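PDB 6RIW: ORF10 from Moritella marina, which probably elongates acyl chains by decarboxylative condensation on carrier proteins, as the ketosynthase-chain length factor didomain of a polyunsaturated fatty acid synthase. Local coordinates for residues 436-439 with 443-446; 192-195 with 200-203. One frame throughout, in Å; residues are numbered along the deposited sequence.

Contact 1 (436-439 with 443-446)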
ATOM      1  N   SER A 436      -9.040  -3.798  18.903  1.00 17.12           N
ATOM      2  CA  SER A 436      -7.923  -2.870  18.803  1.00 20.89           C
ATOM      3  C   SER A 436      -6.875  -3.404  17.834  1.00 21.48           C
ATOM      4  O   SER A 436      -6.569  -4.604  17.831  1.00 20.04           O
ATOM      5  CB  SER A 436      -7.271  -2.607  20.182  1.00 24.89           C
ATOM      6  OG  SER A 436      -8.247  -2.296  21.166  1.00 23.57           O
ATOM      7  N   VAL A 437      -6.324  -2.514  17.008  1.00 21.46           N
ATOM      8  CA  VAL A 437      -5.150  -2.839  16.202  1.00 19.36           C
ATOM      9  C   VAL A 437      -4.207  -1.643  16.238  1.00 24.01           C
ATOM     10  O   VAL A 437      -4.636  -0.498  16.043  1.00 22.37           O
ATOM     11  CB  VAL A 437      -5.492  -3.240  14.745  1.00 20.78           C
ATOM     12  CG1 VAL A 437      -6.118  -4.620  14.702  1.00 22.99           C
ATOM     13  CG2 VAL A 437      -6.448  -2.226  14.095  1.00 21.24           C
ATOM     14  N   PHE A 438      -2.927  -1.908  16.521  1.00 20.86           N
ATOM     15  CA  PHE A 438      -1.908  -0.867  16.679  1.00 20.21           C
ATOM     16  C   PHE A 438      -0.721  -1.183  15.761  1.00 26.73           C
ATOM     17  O   PHE A 438       0.174  -1.950  16.131  1.00 28.34           O
ATOM     18  CB  PHE A 438      -1.474  -0.761  18.139  1.00 23.68           C
ATOM     19  CG  PHE A 438      -2.616  -0.546  19.113  1.00 23.47           C
ATOM     20  CD1 PHE A 438      -3.601   0.405  18.870  1.00 24.79           C
ATOM     21  CD2 PHE A 438      -2.689  -1.286  20.287  1.00 25.24           C
ATOM     22  CE1 PHE A 438      -4.637   0.621  19.775  1.00 26.83           C
ATOM     23  CE2 PHE A 438      -3.713  -1.084  21.195  1.00 26.59           C
ATOM     24  CZ  PHE A 438      -4.696  -0.135  20.943  1.00 28.19           C
ATOM     25  N   GLY A 439      -0.699  -0.570  14.576  1.00 22.17           N
ATOM     26  CA  GLY A 439       0.288  -0.897  13.572  1.00 22.06           C
ATOM     27  C   GLY A 439       1.603  -0.134  13.700  1.00 24.32           C
ATOM     28  O   GLY A 439       1.682   0.905  14.360  1.00 20.74           O
ATOM     29  N   SER A 443       0.064   3.698  13.962  1.00 20.56           N
ATOM     30  CA  SER A 443      -1.273   3.795  13.381  1.00 19.83           C
ATOM     31  C   SER A 443      -2.246   2.928  14.163  1.00 21.31           C
ATOM     32  O   SER A 443      -2.128   1.699  14.161  1.00 25.12           O
ATOM     33  CB  SER A 443      -1.250   3.398  11.906  1.00 22.71           C
ATOM     34  OG  SER A 443      -0.427   4.317  11.215  1.00 28.11           O
ATOM     35  N   ASN A 444      -3.217   3.572  14.804  1.00 19.91           N
ATOM     36  CA  ASN A 444      -4.120   2.934  15.744  1.00 18.47           C
ATOM     37  C   ASN A 444      -5.549   2.959  15.236  1.00 18.11           C
ATOM     38  O   ASN A 444      -5.974   3.917  14.576  1.00 18.68           O
ATOM     39  CB  ASN A 444      -4.049   3.638  17.093  1.00 21.37           C
ATOM     40  CG  ASN A 444      -2.634   3.737  17.599  1.00 23.11           C
ATOM     41  OD1 ASN A 444      -1.926   2.731  17.662  1.00 24.96           O
ATOM     42  ND2 ASN A 444      -2.198   4.946  17.946  1.00 23.14           N
ATOM     43  N   ALA A 445      -6.292   1.896  15.557  1.00 17.15           N
ATOM     44  CA  ALA A 445      -7.733   1.877  15.352  1.00 18.01           C
ATOM     45  C   ALA A 445      -8.386   1.078  16.470  1.00 18.05           C
ATOM     46  O   ALA A 445      -7.820   0.106  16.972  1.00 16.71           O
ATOM     47  CB  ALA A 445      -8.135   1.274  13.993  1.00 18.09           C
ATOM     48  N   HIS A 446      -9.593   1.489  16.842  1.00 19.49           N
ATOM     49  CA  HIS A 446     -10.416   0.745  17.786  1.00 17.45           C
ATOM     50  C   HIS A 446     -11.852   0.793  17.289  1.00 19.20           C
ATOM     51  O   HIS A 446     -12.346   1.864  16.921  1.00 20.42           O
ATOM     52  CB  HIS A 446     -10.300   1.350  19.190  1.00 19.12           C
ATOM     53  CG  HIS A 446     -10.990   0.548  20.255  1.00 21.65           C
ATOM     54  ND1 HIS A 446     -10.438  -0.594  20.805  1.00 21.77           N
ATOM     55  CD2 HIS A 446     -12.178   0.738  20.887  1.00 19.08           C
ATOM     56  CE1 HIS A 446     -11.260  -1.073  21.728  1.00 21.73           C
ATOM     57  NE2 HIS A 446     -12.318  -0.280  21.802  1.00 20.68           N
TER
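V437 and A445 face each other as a hydrogen-bonded antiparallel pair, with V437 N giving to A445 O and A445 N giving back to V437 O, both at 3.0 Å. Nearer the turn, G439 N donates to S443 O at 2.7 Å. The return bond there, S443 N to G439 O at 3.3 Å, is longer and reaches the carbonyl from above its plane.

The side-chain hydrogen bond belongs to the non-hydrogen-bonded pair S436 and H446. S436 OG meets H446 ND1 at 2.8 Å, arriving at the ring edge near its plane. A chi1 of -173°, which sets CG opposite the main-chain nitrogen, stands the H446 imidazole up from the sheet and lets ND1 lean across to S436 on the neighbouring strand; Y315 takes its other nitrogen, NE2, so both ring nitrogens are held.

On the same face, F438 and N444 make the contact between ring and amide. N444 OD1 comes 3.1 Å from F438 CD1, the two planes standing 81° apart, while N444 ND2 turns away to hydrogen-bond D293. The F438 side chain also touches Q307 and Y311 of helix 304-318; an alanine in place of F438 would probably open a gap against that helix and leave the N444 amide without its aromatic neighbour.

On the opposite face V437 CG2 rests on A445 CB at 3.9 Å, and C200 of helix 198-211 packs on both.

Strands 432-439 and 443-450 thus form a tight beta hairpin with a three-residue connection, consistent with the glycine-rich hairpin of ketosynthases that here leads into S443-N444-A445-H446.

Contact 2 (192-195 with 200-203)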
ATOM      1  N   LEU A 192      -5.452   0.572   0.843  1.00 12.46           N
ATOM      2  CA  LEU A 192      -4.737   1.406   1.802  1.00 12.93           C
ATOM      3  C   LEU A 192      -3.747   0.549   2.572  1.00 13.60           C
ATOM      4  O   LEU A 192      -3.854  -0.681   2.602  1.00 14.15           O
ATOM      5  CB  LEU A 192      -5.698   2.122   2.776  1.00 13.86           C
ATOM      6  CG  LEU A 192      -6.535   1.272   3.741  1.00 14.32           C
ATOM      7  CD1 LEU A 192      -5.772   0.849   5.008  1.00 14.05           C
ATOM      8  CD2 LEU A 192      -7.779   2.053   4.169  1.00 12.51           C
ATOM      9  N   ASP A 193      -2.794   1.217   3.226  1.00 12.13           N
ATOM     10  CA  ASP A 193      -1.809   0.563   4.084  1.00 16.45           C
ATOM     11  C   ASP A 193      -1.719   1.375   5.368  1.00 14.59           C
ATOM     12  O   ASP A 193      -1.374   2.558   5.334  1.00 13.59           O
ATOM     13  CB  ASP A 193      -0.445   0.470   3.379  1.00 18.18           C
ATOM     14  CG  ASP A 193       0.657  -0.246   4.194  1.00 26.76           C
ATOM     15  OD1 ASP A 193       0.380  -0.909   5.232  1.00 27.12           O
ATOM     16  OD2 ASP A 193       1.847  -0.167   3.746  1.00 29.36           O
ATOM     17  N   ALA A 194      -2.071   0.748   6.479  1.00 14.85           N
ATOM     18  CA  ALA A 194      -1.826   1.251   7.827  1.00 15.23           C
ATOM     19  C   ALA A 194      -1.108   0.179   8.647  1.00 18.37           C
ATOM     20  O   ALA A 194      -1.348   0.042   9.844  1.00 16.28           O
ATOM     21  CB  ALA A 194      -3.133   1.662   8.510  1.00 16.51           C
ATOM     22  N   ALA A 195      -0.248  -0.607   7.992  1.00 16.47           N
ATOM     23  CA  ALA A 195       0.499  -1.735   8.584  1.00 16.85           C
ATOM     24  C   ALA A 195      -0.498  -2.638   9.309  1.00 16.49           C
ATOM     25  O   ALA A 195      -1.553  -2.951   8.731  1.00 15.75           O
ATOM     26  CB  ALA A 195       1.654  -1.210   9.440  1.00 17.34           C
ATOM     27  N   CYS A 200      -8.781  -2.721  10.177  1.00 16.67           N
ATOM     28  CA  CYS A 200      -9.764  -1.885  10.856  1.00 16.71           C
ATOM     29  C   CYS A 200      -9.827  -0.486  10.276  1.00 17.43           C
ATOM     30  O   CYS A 200     -10.883   0.150  10.348  1.00 15.78           O
ATOM     31  CB  CYS A 200      -9.469  -1.830  12.344  1.00 20.10           C
ATOM     32  SG  CYS A 200      -9.554  -3.517  13.056  1.00 23.06           S
ATOM     33  N   TYR A 201      -8.723   0.016   9.716  1.00 13.76           N
ATOM     34  CA  TYR A 201      -8.811   1.235   8.909  1.00 14.57           C
ATOM     35  C   TYR A 201      -9.788   1.060   7.752  1.00 14.70           C
ATOM     36  O   TYR A 201     -10.607   1.947   7.478  1.00 13.64           O
ATOM     37  CB  TYR A 201      -7.428   1.626   8.387  1.00 14.39           C
ATOM     38  CG  TYR A 201      -6.679   2.515   9.368  1.00 14.87           C
ATOM     39  CD1 TYR A 201      -6.285   2.028  10.608  1.00 16.55           C
ATOM     40  CD2 TYR A 201      -6.380   3.842   9.055  1.00 14.87           C
ATOM     41  CE1 TYR A 201      -5.604   2.830  11.520  1.00 15.78           C
ATOM     42  CE2 TYR A 201      -5.716   4.661   9.963  1.00 13.80           C
ATOM     43  CZ  TYR A 201      -5.332   4.142  11.194  1.00 19.00           C
ATOM     44  OH  TYR A 201      -4.664   4.923  12.105  1.00 17.87           O
ATOM     45  N   SER A 202      -9.697  -0.064   7.037  1.00 12.76           N
ATOM     46  CA  SER A 202     -10.599  -0.295   5.909  1.00 12.66           C
ATOM     47  C   SER A 202     -12.058  -0.348   6.355  1.00 14.33           C
ATOM     48  O   SER A 202     -12.943   0.224   5.697  1.00 12.81           O
ATOM     49  CB  SER A 202     -10.220  -1.599   5.186  1.00 14.20           C
ATOM     50  OG  SER A 202      -8.898  -1.484   4.690  1.00 23.78           O
ATOM     51  N   VAL A 203     -12.332  -1.046   7.455  1.00 13.12           N
ATOM     52  CA  VAL A 203     -13.716  -1.149   7.930  1.00 16.06           C
ATOM     53  C   VAL A 203     -14.243   0.221   8.355  1.00 17.52           C
ATOM     54  O   VAL A 203     -15.350   0.633   7.964  1.00 16.32           O
ATOM     55  CB  VAL A 203     -13.813  -2.190   9.063  1.00 13.47           C
ATOM     56  CG1 VAL A 203     -15.173  -2.095   9.784  1.00 15.71           C
ATOM     57  CG2 VAL A 203     -13.591  -3.592   8.470  1.00 12.79           C
TER
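L192 places CG between its own backbone N and carbonyl carbon (chi1 64°), which carries both methyls across to the helix: CD1 to Y201 and CD2 to S202. Y201, with chi1 at -88°, turns one ring face to the A194 methyl.

That face takes the methyl squarely. A194 CB stands 3.8 Å from the centroid of the Y201 ring and only 12° off the ring normal, a CH-pi contact close to the ring centre. Beside it, L192 CD1 packs on Y201 CB at 3.8 Å, the two side chains crossing at about a right angle. I660, from strand 659-663 of the second ketosynthase-like half, also touches both A194 and Y201.

S202 contributes a hydroxyl to an otherwise apolar patch. L192 CD2 lies 3.7 Å from S202 OG, but that oxygen gives its proton chiefly to S198 O, one turn back along the helix, with G221 O at best a weak, shared acceptor.

On the strand side the turn is braced from within. D193 OD1 accepts from A195 N at 2.8 Å, an Asx turn, the donor lying above the carboxylate plane; S198 OG bonds A194 N and A195 O as well.

Strand 189-193 therefore passes through a sharp turn into helix 198-211, with the first turns of the helix packed back on the strand end. This strand-turn-helix resembles the nucleophile elbow of thiolase-fold enzymes, where beta-ketoacyl synthases carry the reactive cysteine.

In the fold
Along the chain residues 192-203 come well ahead of 436-446, yet the centres of the two contacts lie only 9 Å apart, both in the first ketosynthase domain. Helix 198-211 joins them: the side chain of C200 packs under V437 and A445, and Y201 OH lies 3.0 Å from N444 O, a probable hydrogen bond. The helix is thereby sandwiched between strand 189-193 and the hairpin of contact 1. The turns of both contacts also converge, A195 touching F440 of the hairpin loop, consistent with the way the ketosynthase active site is built in relatives. Strand 189-193 pairs antiparallel with 659-663, so contact 2 borders the second, chain length factor half.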